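Local coordinates for protein putative esterase/lipase/thioesterase (Silicibacter sp., PDB 2PBL) that is a putative esterase, lipase or thioesterase of the alpha/beta-hydrolase fold and probably hydrolyses ester or thioester bonds, at residues A[104-109]-A[183-187]. Numbering follows the deposited sequence.
Sequences CPEVRI and KFKMD
Arg108 reaches across to the turn that follows helix 181-184, its side chain donating from NH1 to the main-chain carbonyl Lys185 O at 2.9 Å. The bond is moderately bent (151° at the hydrogen) and arrives above the carbonyl plane, with the oxygen 19° out of the guanidinium plane. A bend at chi3 (62°) swings the guanidinium round to this oxygen, while NH2 bonds a water that also accepts from Asp187 N. Lys185 O would probably lose its guanidinium donor, and this water one of its two firm links, with an alanine here. Deeper in, two side chains of the 104-109 segment meet the ring of Phe184: Ile109 CD1 lies over one face, 4.1 Å from the centroid in a CH-pi contact, and Cys104 SG comes to the edge, 3.8 Å from Phe184 CD1. Ile109 CD1 also touches CE of Met186, present as selenomethionine, at 4.0 Å, extending the apolar contact. At the outer end, the cis-proline Pro105 lays CA against Lys183 O at 3.5 Å. Water fills in between the main chains, one molecule accepting from Ile109 N and donating to Phe184 O. In the second shell, Trp74 packs edge-to-face on Phe184, Glu111 accepts from Arg108 N at the N-cap of helix 109-126, and Asp187 caps helix 188-193 through Ala190 N. The contact thus joins the loop between strand 94-99 and helix 109-126 to the short connection between helices 181-184 and 188-193.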
ATOM      1  N   CYS A 104     -13.724  -0.751   6.201  1.00 15.71           N
ATOM      2  CA  CYS A 104     -15.081  -0.692   5.781  1.00 16.45           C
ATOM      3  C   CYS A 104     -15.677  -1.955   6.406  1.00 19.43           C
ATOM      4  O   CYS A 104     -14.970  -2.975   6.485  1.00 15.99           O
ATOM      5  CB  CYS A 104     -15.210  -0.714   4.282  1.00 16.55           C
ATOM      6  SG  CYS A 104     -14.412   0.664   3.408  1.00 16.56           S
ATOM      7  N   PRO A 105     -16.970  -1.901   6.802  1.00 16.43           N
ATOM      8  CA  PRO A 105     -17.947  -0.801   6.636  1.00 17.04           C
ATOM      9  C   PRO A 105     -18.026   0.212   7.766  1.00 17.68           C
ATOM     10  O   PRO A 105     -18.874   1.104   7.715  1.00 19.76           O
ATOM     11  CB  PRO A 105     -19.267  -1.555   6.525  1.00 21.42           C
ATOM     12  CG  PRO A 105     -19.078  -2.704   7.524  1.00 18.36           C
ATOM     13  CD  PRO A 105     -17.588  -3.062   7.494  1.00 17.64           C
ATOM     14  N   GLU A 106     -17.145   0.114   8.757  1.00 17.54           N
ATOM     15  CA  GLU A 106     -17.139   1.071   9.857  1.00 19.07           C
ATOM     16  C   GLU A 106     -16.840   2.464   9.326  1.00 19.60           C
ATOM     17  O   GLU A 106     -17.454   3.457   9.754  1.00 17.61           O
ATOM     18  CB  GLU A 106     -16.119   0.691  10.932  1.00 18.91           C
ATOM     19  CG  GLU A 106     -16.462  -0.546  11.802  1.00 23.89           C
ATOM     20  CD  GLU A 106     -16.379  -1.906  11.089  1.00 31.40           C
ATOM     21  OE1 GLU A 106     -15.281  -2.247  10.590  1.00 21.25           O
ATOM     22  OE2 GLU A 106     -17.399  -2.658  11.098  1.00 19.91           O
ATOM     23  N   VAL A 107     -15.869   2.545   8.423  1.00 16.34           N
ATOM     24  CA  VAL A 107     -15.531   3.792   7.759  1.00 17.34           C
ATOM     25  C   VAL A 107     -15.718   3.673   6.240  1.00 17.14           C
ATOM     26  O   VAL A 107     -16.017   2.581   5.709  1.00 17.27           O
ATOM     27  CB  VAL A 107     -14.074   4.236   8.103  1.00 20.05           C
ATOM     28  CG1 VAL A 107     -13.948   4.422   9.590  1.00 17.19           C
ATOM     29  CG2 VAL A 107     -13.021   3.258   7.579  1.00 24.06           C
ATOM     30  N   ARG A 108     -15.581   4.794   5.546  1.00 17.12           N
ATOM     31  CA  ARG A 108     -15.655   4.785   4.113  1.00 18.76           C
ATOM     32  C   ARG A 108     -14.211   4.833   3.620  1.00 16.47           C
ATOM     33  O   ARG A 108     -13.287   5.213   4.362  1.00 15.33           O
ATOM     34  CB  ARG A 108     -16.406   5.984   3.577  1.00 19.30           C
ATOM     35  CG  ARG A 108     -17.889   6.041   3.935  1.00 22.93           C
ATOM     36  CD  ARG A 108     -18.515   7.341   3.435  1.00 30.73           C
ATOM     37  NE  ARG A 108     -18.433   7.419   1.980  1.00 30.14           N
ATOM     38  CZ  ARG A 108     -19.292   6.838   1.156  1.00 35.16           C
ATOM     39  NH1 ARG A 108     -20.337   6.144   1.628  1.00 37.62           N
ATOM     40  NH2 ARG A 108     -19.096   6.953  -0.149  1.00 31.68           N
ATOM     41  N   ILE A 109     -14.031   4.421   2.372  1.00 15.78           N
ATOM     42  CA  ILE A 109     -12.716   4.459   1.744  1.00 12.53           C
ATOM     43  C   ILE A 109     -12.131   5.877   1.798  1.00 14.48           C
ATOM     44  O   ILE A 109     -10.929   6.060   2.043  1.00 13.43           O
ATOM     45  CB  ILE A 109     -12.775   3.947   0.289  1.00 12.44           C
ATOM     46  CG1 ILE A 109     -13.012   2.433   0.273  1.00 15.54           C
ATOM     47  CG2 ILE A 109     -11.491   4.322  -0.479  1.00 11.95           C
ATOM     48  CD1 ILE A 109     -13.283   1.892  -1.112  1.00 16.60           C
ATOM     49  N   LYS A 183     -20.130  -3.158   1.608  1.00 20.63           N
ATOM     50  CA  LYS A 183     -19.294  -2.598   2.669  1.00 21.71           C
ATOM     51  C   LYS A 183     -18.756  -1.197   2.339  1.00 20.75           C
ATOM     52  O   LYS A 183     -18.712  -0.332   3.212  1.00 21.54           O
ATOM     53  CB  LYS A 183     -18.146  -3.536   3.014  1.00 20.87           C
ATOM     54  CG  LYS A 183     -18.650  -4.865   3.473  1.00 23.01           C
ATOM     55  CD  LYS A 183     -17.555  -5.761   3.944  1.00 34.07           C
ATOM     56  CE  LYS A 183     -18.137  -7.079   4.443  1.00 32.76           C
ATOM     57  NZ  LYS A 183     -17.041  -7.977   4.865  1.00 38.61           N
ATOM     58  N   PHE A 184     -18.362  -0.948   1.098  1.00 19.05           N
ATOM     59  CA  PHE A 184     -17.811   0.380   0.750  1.00 19.52           C
ATOM     60  C   PHE A 184     -18.898   1.448   0.759  1.00 20.75           C
ATOM     61  O   PHE A 184     -18.674   2.592   1.180  1.00 20.85           O
ATOM     62  CB  PHE A 184     -17.138   0.361  -0.616  1.00 17.55           C
ATOM     63  CG  PHE A 184     -16.158  -0.762  -0.802  1.00 20.32           C
ATOM     64  CD1 PHE A 184     -15.305  -1.135   0.212  1.00 11.92           C
ATOM     65  CD2 PHE A 184     -16.046  -1.377  -2.033  1.00 15.73           C
ATOM     66  CE1 PHE A 184     -14.396  -2.138   0.016  1.00 12.91           C
ATOM     67  CE2 PHE A 184     -15.151  -2.386  -2.249  1.00 16.97           C
ATOM     68  CZ  PHE A 184     -14.332  -2.779  -1.214  1.00 10.42           C
ATOM     69  N   LYS A 185     -20.071   1.063   0.283  1.00 19.77           N
ATOM     70  CA  LYS A 185     -21.261   1.915   0.202  1.00 21.74           C
ATOM     71  C   LYS A 185     -21.040   3.167  -0.619  1.00 22.55           C
ATOM     72  O   LYS A 185     -21.463   4.265  -0.226  1.00 20.61           O
ATOM     73  CB  LYS A 185     -21.805   2.246   1.607  1.00 23.22           C
ATOM     74  CG  LYS A 185     -22.199   1.002   2.436  1.00 23.12           C
ATOM     75  CD  LYS A 185     -22.566   1.361   3.870  1.00 24.10           C
ATOM     76  CE  LYS A 185     -22.600   0.114   4.792  1.00 25.32           C
ATOM     77  NZ  LYS A 185     -23.723  -0.839   4.471  1.00 35.66           N
HETATM   78  N   MSE A 186     -20.364   3.005  -1.754  1.00 20.30           N
HETATM   79  CA  MSE A 186     -20.072   4.101  -2.664  1.00 20.69           C
HETATM   80  C   MSE A 186     -21.096   4.218  -3.768  1.00 22.06           C
HETATM   81  O   MSE A 186     -21.645   3.202  -4.219  1.00 21.97           O
HETATM   82  CB  MSE A 186     -18.740   3.883  -3.340  1.00 18.33           C
HETATM   83  CG  MSE A 186     -17.562   3.974  -2.403  1.00 22.56           C
HETATM   84 SE   MSE A 186     -15.912   3.832  -3.465  0.75 21.12          SE
HETATM   85  CE  MSE A 186     -15.933   1.914  -4.049  1.00 21.53           C
ATOM     86  N   ASP A 187     -21.373   5.459  -4.172  1.00 20.51           N
ATOM     87  CA  ASP A 187     -22.134   5.737  -5.387  1.00 22.31           C
ATOM     88  C   ASP A 187     -21.122   6.117  -6.451  1.00 23.40           C
ATOM     89  O   ASP A 187     -19.926   6.217  -6.156  1.00 24.70           O
ATOM     90  CB  ASP A 187     -23.240   6.817  -5.217  1.00 26.29           C
ATOM     91  CG  ASP A 187     -22.726   8.188  -4.812  1.00 27.74           C
ATOM     92  OD1 ASP A 187     -21.568   8.578  -5.086  1.00 25.30           O
ATOM     93  OD2 ASP A 187     -23.541   8.931  -4.236  1.00 30.42           O
TER
HETATM   94  O   HOH W   1     -18.226   2.436   4.157  1.00 24.80           O
HETATM   95  O   HOH W   2     -21.378   7.272  -1.843  1.00 33.63           O
HETATM   96  O   HOH W   3     -16.269   3.845   0.735  1.00 12.91           O